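Local coordinates for protein internalin (PDB 4FMZ) that is a leucine-rich-repeat protein of the internalin family that probably mediates bacterial adhesion to, and invasion of, host cells, at residues L109-S123 / L131-L145. Numbering follows the deposited sequence.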
ATOM      1  N   LEU A 109     -14.805  12.766  13.283  1.00 30.97           N
ATOM      2  CA  LEU A 109     -13.880  11.866  13.987  1.00 29.20           C
ATOM      3  C   LEU A 109     -12.434  12.359  13.809  1.00 32.36           C
ATOM      4  O   LEU A 109     -11.563  11.633  13.325  1.00 29.50           O
ATOM      5  CB  LEU A 109     -14.070  10.404  13.525  1.00 28.22           C
ATOM      6  CG  LEU A 109     -15.510   9.850  13.463  1.00 32.01           C
ATOM      7  CD1 LEU A 109     -15.505   8.359  13.153  1.00 31.14           C
ATOM      8  CD2 LEU A 109     -16.268  10.090  14.772  1.00 35.52           C
ATOM      9  N   THR A 110     -12.182  13.600  14.283  1.00 30.97           N
ATOM     10  CA  THR A 110     -10.914  14.327  14.114  1.00 31.49           C
ATOM     11  C   THR A 110      -9.750  13.766  14.959  1.00 35.60           C
ATOM     12  O   THR A 110      -8.630  14.242  14.791  1.00 36.73           O
ATOM     13  CB  THR A 110     -11.121  15.818  14.340  1.00 35.61           C
ATOM     14  OG1 THR A 110     -11.709  16.051  15.632  1.00 33.37           O
ATOM     15  CG2 THR A 110     -11.972  16.450  13.240  1.00 34.37           C
ATOM     16  N   ASN A 111      -9.979  12.742  15.808  1.00 30.54           N
ATOM     17  CA  ASN A 111      -8.872  12.113  16.541  1.00 29.74           C
ATOM     18  C   ASN A 111      -8.363  10.853  15.800  1.00 31.02           C
ATOM     19  O   ASN A 111      -7.418  10.203  16.263  1.00 30.34           O
ATOM     20  CB  ASN A 111      -9.271  11.783  17.967  1.00 31.12           C
ATOM     21  CG  ASN A 111      -9.461  13.019  18.800  1.00 53.04           C
ATOM     22  OD1 ASN A 111      -8.689  13.982  18.729  1.00 43.93           O
ATOM     23  ND2 ASN A 111     -10.514  13.022  19.586  1.00 48.37           N
ATOM     24  N   LEU A 112      -8.969  10.528  14.642  1.00 26.00           N
ATOM     25  CA  LEU A 112      -8.555   9.363  13.855  1.00 25.97           C
ATOM     26  C   LEU A 112      -7.079   9.477  13.404  1.00 32.54           C
ATOM     27  O   LEU A 112      -6.646  10.520  12.901  1.00 32.38           O
ATOM     28  CB  LEU A 112      -9.465   9.161  12.638  1.00 25.51           C
ATOM     29  CG  LEU A 112     -10.772   8.400  12.888  1.00 29.39           C
ATOM     30  CD1 LEU A 112     -11.622   8.383  11.634  1.00 29.12           C
ATOM     31  CD2 LEU A 112     -10.508   6.966  13.382  1.00 29.92           C
ATOM     32  N   ARG A 113      -6.313   8.412  13.678  1.00 29.80           N
ATOM     33  CA  ARG A 113      -4.895   8.284  13.344  1.00 29.17           C
ATOM     34  C   ARG A 113      -4.723   7.211  12.266  1.00 27.94           C
ATOM     35  O   ARG A 113      -3.905   7.361  11.346  1.00 24.95           O
ATOM     36  CB  ARG A 113      -4.075   7.918  14.601  1.00 29.89           C
ATOM     37  CG  ARG A 113      -4.177   8.893  15.775  1.00 34.43           C
ATOM     38  CD  ARG A 113      -3.603  10.286  15.528  1.00 47.87           C
ATOM     39  NE  ARG A 113      -2.295  10.310  14.852  1.00 60.00           N
ATOM     40  CZ  ARG A 113      -1.122  10.091  15.445  1.00 74.57           C
ATOM     41  NH1 ARG A 113      -1.068   9.772  16.733  1.00 63.85           N
ATOM     42  NH2 ARG A 113       0.004  10.166  14.748  1.00 58.41           N
ATOM     43  N   GLU A 114      -5.502   6.127  12.379  1.00 23.86           N
ATOM     44  CA  GLU A 114      -5.457   5.020  11.422  1.00 24.00           C
ATOM     45  C   GLU A 114      -6.862   4.718  10.909  1.00 27.08           C
ATOM     46  O   GLU A 114      -7.777   4.461  11.704  1.00 25.69           O
ATOM     47  CB  GLU A 114      -4.827   3.765  12.046  1.00 25.80           C
ATOM     48  CG  GLU A 114      -3.382   3.936  12.476  1.00 37.50           C
ATOM     49  CD  GLU A 114      -2.595   2.654  12.660  1.00 58.75           C
ATOM     50  OE1 GLU A 114      -2.990   1.613  12.082  1.00 40.52           O
ATOM     51  OE2 GLU A 114      -1.574   2.694  13.388  1.00 54.75           O
ATOM     52  N   LEU A 115      -7.038   4.787   9.587  1.00 23.13           N
ATOM     53  CA  LEU A 115      -8.334   4.556   8.956  1.00 23.16           C
ATOM     54  C   LEU A 115      -8.193   3.716   7.694  1.00 25.24           C
ATOM     55  O   LEU A 115      -7.539   4.155   6.743  1.00 25.54           O
ATOM     56  CB  LEU A 115      -9.007   5.909   8.646  1.00 23.29           C
ATOM     57  CG  LEU A 115     -10.303   5.893   7.821  1.00 26.76           C
ATOM     58  CD1 LEU A 115     -11.478   5.252   8.602  1.00 26.29           C
ATOM     59  CD2 LEU A 115     -10.651   7.288   7.402  1.00 25.11           C
ATOM     60  N   TYR A 116      -8.784   2.490   7.691  1.00 21.87           N
ATOM     61  CA  TYR A 116      -8.745   1.611   6.505  1.00 22.39           C
ATOM     62  C   TYR A 116     -10.145   1.489   5.939  1.00 27.14           C
ATOM     63  O   TYR A 116     -11.085   1.122   6.649  1.00 26.33           O
ATOM     64  CB  TYR A 116      -8.166   0.201   6.775  1.00 22.89           C
ATOM     65  CG  TYR A 116      -6.784   0.109   7.392  1.00 24.30           C
ATOM     66  CD1 TYR A 116      -5.967   1.232   7.502  1.00 25.93           C
ATOM     67  CD2 TYR A 116      -6.289  -1.103   7.856  1.00 25.33           C
ATOM     68  CE1 TYR A 116      -4.712   1.157   8.105  1.00 27.23           C
ATOM     69  CE2 TYR A 116      -5.034  -1.192   8.456  1.00 26.39           C
ATOM     70  CZ  TYR A 116      -4.248  -0.058   8.574  1.00 31.45           C
ATOM     71  OH  TYR A 116      -3.035  -0.117   9.208  1.00 28.37           O
ATOM     72  N   LEU A 117     -10.268   1.832   4.667  1.00 23.47           N
ATOM     73  CA  LEU A 117     -11.503   1.817   3.894  1.00 23.92           C
ATOM     74  C   LEU A 117     -11.290   1.020   2.618  1.00 27.59           C
ATOM     75  O   LEU A 117     -11.997   1.218   1.624  1.00 28.11           O
ATOM     76  CB  LEU A 117     -11.898   3.269   3.567  1.00 24.65           C
ATOM     77  CG  LEU A 117     -12.377   4.118   4.742  1.00 30.39           C
ATOM     78  CD1 LEU A 117     -12.295   5.585   4.403  1.00 30.78           C
ATOM     79  CD2 LEU A 117     -13.788   3.739   5.143  1.00 32.64           C
ATOM     80  N   ASN A 118     -10.297   0.126   2.646  1.00 24.08           N
ATOM     81  CA  ASN A 118      -9.921  -0.705   1.498  1.00 24.61           C
ATOM     82  C   ASN A 118     -11.038  -1.651   1.090  1.00 28.85           C
ATOM     83  O   ASN A 118     -11.726  -2.211   1.943  1.00 28.36           O
ATOM     84  CB  ASN A 118      -8.646  -1.513   1.787  1.00 24.78           C
ATOM     85  CG  ASN A 118      -8.768  -2.400   3.007  1.00 38.05           C
ATOM     86  OD1 ASN A 118      -8.876  -1.927   4.139  1.00 32.57           O
ATOM     87  ND2 ASN A 118      -8.830  -3.699   2.803  1.00 32.11           N
ATOM     88  N   GLU A 119     -11.215  -1.817  -0.228  1.00 25.95           N
ATOM     89  CA  GLU A 119     -12.211  -2.703  -0.837  1.00 26.92           C
ATOM     90  C   GLU A 119     -13.666  -2.322  -0.454  1.00 32.18           C
ATOM     91  O   GLU A 119     -14.530  -3.188  -0.339  1.00 33.58           O
ATOM     92  CB  GLU A 119     -11.914  -4.192  -0.541  1.00 28.39           C
ATOM     93  CG  GLU A 119     -10.639  -4.668  -1.218  1.00 39.83           C
ATOM     94  CD  GLU A 119     -10.073  -5.987  -0.733  1.00 65.62           C
ATOM     95  OE1 GLU A 119     -10.586  -7.044  -1.171  1.00 46.91           O
ATOM     96  OE2 GLU A 119      -9.091  -5.967   0.045  1.00 63.26           O
ATOM     97  N   ASP A 120     -13.926  -1.021  -0.302  1.00 26.74           N
ATOM     98  CA  ASP A 120     -15.268  -0.497  -0.107  1.00 26.27           C
ATOM     99  C   ASP A 120     -15.694   0.079  -1.465  1.00 33.41           C
ATOM    100  O   ASP A 120     -15.050  -0.250  -2.462  1.00 34.20           O
ATOM    101  CB  ASP A 120     -15.284   0.533   1.045  1.00 26.42           C
ATOM    102  CG  ASP A 120     -15.389  -0.113   2.420  1.00 28.49           C
ATOM    103  OD1 ASP A 120     -16.205  -1.027   2.580  1.00 26.16           O
ATOM    104  OD2 ASP A 120     -14.672   0.323   3.338  1.00 30.43           O
ATOM    105  N   ASN A 121     -16.750   0.909  -1.543  1.00 32.59           N
ATOM    106  CA  ASN A 121     -17.096   1.521  -2.831  1.00 33.32           C
ATOM    107  C   ASN A 121     -17.246   3.041  -2.658  1.00 35.79           C
ATOM    108  O   ASN A 121     -18.285   3.627  -2.977  1.00 35.68           O
ATOM    109  CB  ASN A 121     -18.334   0.882  -3.472  1.00 37.36           C
ATOM    110  CG  ASN A 121     -18.520   1.270  -4.929  1.00 57.23           C
ATOM    111  OD1 ASN A 121     -17.597   1.731  -5.613  1.00 50.78           O
ATOM    112  ND2 ASN A 121     -19.733   1.139  -5.423  1.00 53.10           N
ATOM    113  N   ILE A 122     -16.181   3.679  -2.161  1.00 31.47           N
ATOM    114  CA  ILE A 122     -16.186   5.114  -1.894  1.00 31.08           C
ATOM    115  C   ILE A 122     -15.658   5.881  -3.120  1.00 36.01           C
ATOM    116  O   ILE A 122     -14.628   5.520  -3.687  1.00 34.56           O
ATOM    117  CB  ILE A 122     -15.375   5.438  -0.606  1.00 33.84           C
ATOM    118  CG1 ILE A 122     -15.908   4.648   0.621  1.00 33.76           C
ATOM    119  CG2 ILE A 122     -15.377   6.949  -0.303  1.00 34.96           C
ATOM    120  CD1 ILE A 122     -14.830   4.222   1.549  1.00 36.64           C
ATOM    121  N   SER A 123     -16.369   6.948  -3.507  1.00 33.01           N
ATOM    122  CA  SER A 123     -15.991   7.816  -4.613  1.00 33.31           C
ATOM    123  C   SER A 123     -15.831   9.258  -4.126  1.00 38.74           C
ATOM    124  O   SER A 123     -15.113  10.027  -4.754  1.00 39.93           O
ATOM    125  CB  SER A 123     -17.015   7.736  -5.738  1.00 37.30           C
ATOM    126  OG  SER A 123     -18.307   8.086  -5.271  1.00 48.36           O
ATOM    127  N   LEU A 131      -9.667  15.519   8.974  1.00 28.49           N
ATOM    128  CA  LEU A 131      -9.021  14.469   9.761  1.00 27.91           C
ATOM    129  C   LEU A 131      -7.501  14.636   9.643  1.00 31.82           C
ATOM    130  O   LEU A 131      -6.788  13.745   9.171  1.00 29.83           O
ATOM    131  CB  LEU A 131      -9.497  13.075   9.302  1.00 26.98           C
ATOM    132  CG  LEU A 131     -11.024  12.850   9.199  1.00 31.91           C
ATOM    133  CD1 LEU A 131     -11.350  11.389   8.971  1.00 30.83           C
ATOM    134  CD2 LEU A 131     -11.754  13.342  10.451  1.00 34.70           C
ATOM    135  N   THR A 132      -7.016  15.790  10.129  1.00 29.48           N
ATOM    136  CA  THR A 132      -5.636  16.287  10.002  1.00 29.89           C
ATOM    137  C   THR A 132      -4.642  15.589  10.939  1.00 32.40           C
ATOM    138  O   THR A 132      -3.447  15.855  10.826  1.00 31.52           O
ATOM    139  CB  THR A 132      -5.610  17.806  10.218  1.00 37.36           C
ATOM    140  OG1 THR A 132      -6.157  18.100  11.506  1.00 39.09           O
ATOM    141  CG2 THR A 132      -6.375  18.555   9.138  1.00 38.32           C
ATOM    142  N   LYS A 133      -5.113  14.687  11.824  1.00 28.60           N
ATOM    143  CA  LYS A 133      -4.223  13.897  12.682  1.00 28.52           C
ATOM    144  C   LYS A 133      -3.870  12.549  12.007  1.00 30.45           C
ATOM    145  O   LYS A 133      -3.079  11.781  12.562  1.00 31.71           O
ATOM    146  CB  LYS A 133      -4.856  13.640  14.062  1.00 30.99           C
ATOM    147  CG  LYS A 133      -4.899  14.847  14.985  1.00 40.11           C
ATOM    148  CD  LYS A 133      -5.399  14.393  16.351  1.00 45.78           C
ATOM    149  CE  LYS A 133      -5.533  15.500  17.358  1.00 55.47           C
ATOM    150  NZ  LYS A 133      -6.012  14.969  18.661  1.00 59.31           N
HETATM  151  N   MSE A 134      -4.466  12.255  10.827  1.00 24.56           N
HETATM  152  CA  MSE A 134      -4.254  10.985  10.104  1.00 21.94           C
HETATM  153  C   MSE A 134      -2.761  10.661   9.934  1.00 28.78           C
HETATM  154  O   MSE A 134      -1.986  11.503   9.480  1.00 28.65           O
HETATM  155  CB  MSE A 134      -4.934  10.995   8.719  1.00 21.68           C
HETATM  156  CG  MSE A 134      -5.208   9.585   8.161  1.00 22.74           C
HETATM  157 SE   MSE A 134      -6.402   8.482   9.259  0.75 24.23          SE
HETATM  158  CE  MSE A 134      -8.028   9.574   9.098  1.00 22.45           C
ATOM    159  N   TYR A 135      -2.383   9.444  10.348  1.00 26.23           N
ATOM    160  CA  TYR A 135      -1.025   8.909  10.299  1.00 26.29           C
ATOM    161  C   TYR A 135      -0.935   7.798   9.249  1.00 28.60           C
ATOM    162  O   TYR A 135       0.063   7.719   8.538  1.00 27.78           O
ATOM    163  CB  TYR A 135      -0.615   8.389  11.686  1.00 28.39           C
ATOM    164  CG  TYR A 135       0.744   7.725  11.744  1.00 30.68           C
ATOM    165  CD1 TYR A 135       1.893   8.471  11.977  1.00 33.55           C
ATOM    166  CD2 TYR A 135       0.870   6.340  11.675  1.00 31.22           C
ATOM    167  CE1 TYR A 135       3.141   7.861  12.097  1.00 34.87           C
ATOM    168  CE2 TYR A 135       2.116   5.720  11.769  1.00 31.99           C
ATOM    169  CZ  TYR A 135       3.249   6.488  11.982  1.00 40.02           C
ATOM    170  OH  TYR A 135       4.487   5.908  12.101  1.00 42.22           O
ATOM    171  N   SER A 136      -1.961   6.941   9.156  1.00 25.03           N
ATOM    172  CA  SER A 136      -1.991   5.845   8.194  1.00 23.76           C
ATOM    173  C   SER A 136      -3.382   5.725   7.581  1.00 26.71           C
ATOM    174  O   SER A 136      -4.364   5.566   8.304  1.00 26.53           O
ATOM    175  CB  SER A 136      -1.582   4.539   8.863  1.00 26.24           C
ATOM    176  OG  SER A 136      -1.629   3.478   7.925  1.00 27.54           O
ATOM    177  N   LEU A 137      -3.459   5.818   6.250  1.00 22.43           N
ATOM    178  CA  LEU A 137      -4.720   5.761   5.537  1.00 21.27           C
ATOM    179  C   LEU A 137      -4.679   4.731   4.426  1.00 24.20           C
ATOM    180  O   LEU A 137      -3.730   4.693   3.653  1.00 24.46           O
ATOM    181  CB  LEU A 137      -5.054   7.150   4.971  1.00 21.25           C
ATOM    182  CG  LEU A 137      -6.377   7.305   4.202  1.00 25.03           C
ATOM    183  CD1 LEU A 137      -7.596   7.120   5.129  1.00 25.77           C
ATOM    184  CD2 LEU A 137      -6.425   8.665   3.513  1.00 24.28           C
ATOM    185  N   ASN A 138      -5.720   3.907   4.339  1.00 21.94           N
ATOM    186  CA  ASN A 138      -5.823   2.887   3.297  1.00 20.60           C
ATOM    187  C   ASN A 138      -7.127   3.064   2.513  1.00 25.29           C
ATOM    188  O   ASN A 138      -8.215   2.760   3.026  1.00 25.37           O
ATOM    189  CB  ASN A 138      -5.730   1.462   3.887  1.00 19.94           C
ATOM    190  CG  ASN A 138      -5.664   0.378   2.833  1.00 26.66           C
ATOM    191  OD1 ASN A 138      -5.799   0.632   1.631  1.00 25.94           O
ATOM    192  ND2 ASN A 138      -5.494  -0.871   3.260  1.00 23.97           N
ATOM    193  N   LEU A 139      -7.003   3.532   1.268  1.00 21.78           N
ATOM    194  CA  LEU A 139      -8.128   3.733   0.339  1.00 22.70           C
ATOM    195  C   LEU A 139      -8.057   2.733  -0.844  1.00 28.46           C
ATOM    196  O   LEU A 139      -8.729   2.912  -1.873  1.00 28.75           O
ATOM    197  CB  LEU A 139      -8.142   5.184  -0.185  1.00 22.52           C
ATOM    198  CG  LEU A 139      -8.436   6.280   0.863  1.00 26.78           C
ATOM    199  CD1 LEU A 139      -8.316   7.662   0.239  1.00 26.47           C
ATOM    200  CD2 LEU A 139      -9.809   6.103   1.486  1.00 29.98           C
ATOM    201  N   GLY A 140      -7.264   1.684  -0.658  1.00 24.45           N
ATOM    202  CA  GLY A 140      -7.043   0.654  -1.662  1.00 23.86           C
ATOM    203  C   GLY A 140      -8.296  -0.011  -2.193  1.00 27.00           C
ATOM    204  O   GLY A 140      -9.211  -0.305  -1.431  1.00 26.70           O
ATOM    205  N   ALA A 141      -8.341  -0.248  -3.511  1.00 23.82           N
ATOM    206  CA  ALA A 141      -9.418  -0.943  -4.231  1.00 24.83           C
ATOM    207  C   ALA A 141     -10.824  -0.286  -4.079  1.00 30.30           C
ATOM    208  O   ALA A 141     -11.846  -0.976  -4.047  1.00 30.10           O
ATOM    209  CB  ALA A 141      -9.469  -2.415  -3.841  1.00 25.19           C
ATOM    210  N   ASN A 142     -10.859   1.046  -4.032  1.00 26.59           N
ATOM    211  CA  ASN A 142     -12.090   1.823  -4.137  1.00 26.24           C
ATOM    212  C   ASN A 142     -12.062   2.199  -5.609  1.00 30.88           C
ATOM    213  O   ASN A 142     -11.482   3.217  -5.979  1.00 29.34           O
ATOM    214  CB  ASN A 142     -12.107   3.009  -3.161  1.00 23.95           C
ATOM    215  CG  ASN A 142     -12.505   2.597  -1.771  1.00 37.20           C
ATOM    216  OD1 ASN A 142     -13.692   2.482  -1.455  1.00 33.26           O
ATOM    217  ND2 ASN A 142     -11.529   2.309  -0.921  1.00 27.48           N
ATOM    218  N   HIS A 143     -12.539   1.275  -6.459  1.00 28.73           N
ATOM    219  CA  HIS A 143     -12.439   1.328  -7.922  1.00 29.07           C
ATOM    220  C   HIS A 143     -12.958   2.605  -8.584  1.00 32.49           C
ATOM    221  O   HIS A 143     -12.460   2.956  -9.651  1.00 31.43           O
ATOM    222  CB  HIS A 143     -13.130   0.111  -8.552  1.00 30.05           C
ATOM    223  CG  HIS A 143     -12.588  -1.199  -8.053  1.00 33.21           C
ATOM    224  ND1 HIS A 143     -11.220  -1.437  -7.967  1.00 34.45           N
ATOM    225  CD2 HIS A 143     -13.248  -2.294  -7.611  1.00 34.62           C
ATOM    226  CE1 HIS A 143     -11.100  -2.662  -7.481  1.00 33.52           C
ATOM    227  NE2 HIS A 143     -12.292  -3.221  -7.260  1.00 34.04           N
ATOM    228  N   ASN A 144     -13.900   3.309  -7.953  1.00 30.54           N
ATOM    229  CA  ASN A 144     -14.507   4.505  -8.533  1.00 31.24           C
ATOM    230  C   ASN A 144     -13.980   5.821  -7.938  1.00 35.00           C
ATOM    231  O   ASN A 144     -14.463   6.892  -8.320  1.00 35.66           O
ATOM    232  CB  ASN A 144     -16.022   4.419  -8.418  1.00 34.22           C
ATOM    233  CG  ASN A 144     -16.578   3.257  -9.204  1.00 51.98           C
ATOM    234  OD1 ASN A 144     -16.372   3.135 -10.417  1.00 47.95           O
ATOM    235  ND2 ASN A 144     -17.253   2.350  -8.524  1.00 42.73           N
ATOM    236  N   LEU A 145     -12.947   5.752  -7.077  1.00 30.06           N
ATOM    237  CA  LEU A 145     -12.317   6.934  -6.495  1.00 29.67           C
ATOM    238  C   LEU A 145     -11.402   7.615  -7.537  1.00 33.39           C
ATOM    239  O   LEU A 145     -10.682   6.917  -8.248  1.00 31.90           O
ATOM    240  CB  LEU A 145     -11.514   6.523  -5.246  1.00 29.09           C
ATOM    241  CG  LEU A 145     -10.706   7.606  -4.520  1.00 33.90           C
ATOM    242  CD1 LEU A 145     -11.613   8.703  -3.941  1.00 34.57           C
ATOM    243  CD2 LEU A 145      -9.855   6.992  -3.424  1.00 37.37           C
TER
HETATM  244  O   HOH W   1      -7.629  13.119  12.389  1.00 27.93           O
HETATM  245  O   HOH W   2      -0.367   1.734   9.786  1.00 29.52           O
HETATM  246  O   HOH W   3     -14.962  -0.353  -5.138  1.00 30.86           O
HETATM  247  O   HOH W   4     -15.202   3.349  -5.338  1.00 25.39           O
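Leu115 and Leu117 exchange backbone hydrogen bonds with Ser136 and Asn138, and this pairing sets the register: strands 114-116 and 136-138 run parallel, their axes 4.8 Å apart and 6° from alignment. Arg113 O opens the series by accepting from both Tyr135 N and Ser136 N, and Glu119 N to Gly140 O extends it past the strands.

A second group of bonds comes from asparagine side chains. Asn142 reaches across to the type II turn from Leu117 to Asp120 and the residues after it: its ND2 donates to Leu117 O (2.8 Å, 172° at the hydrogen) and also to Leu139 O of its own segment, while its OD1 receives Ile122 N at 2.9 Å. With both ends of the buried amide engaged, its flip is fixed. Nearer the surface, Asn144 ND2 donates in the carbonyl plane to a lone pair of Asn121 OD1 (3.0 Å), an oxygen that a water also links to Asn144 N.

At the other end Arg113, bent at chi2 and chi3, curls back so that NE meets Lys133 O at 2.8 Å. Its NH2 lies near Tyr135 CB, with the guanidinium and ring planes 82° apart. The extended Lys133 chain runs alongside Asn111 and gives NZ to its OD1.

Apolar contacts occupy the face of Leu115 and Leu137, which lie side by side, CD2 to CD1 at 3.8 Å. Selenomethionine Met134 folds its SE against Leu115 CB (3.7 Å), and Leu112 CD1 meets Leu131 CD1. On the opposite face, that of Glu114, Tyr116, Ser136 and Asn138, Tyr116 CD1 rests against Asn138 CB, the two side chains crossing at about a right angle.

Consecutive coils of a leucine-rich-repeat solenoid are thus joined by leucines inside and strand bonds along one side, with Asn142 satisfying buried backbone groups where the chain turns.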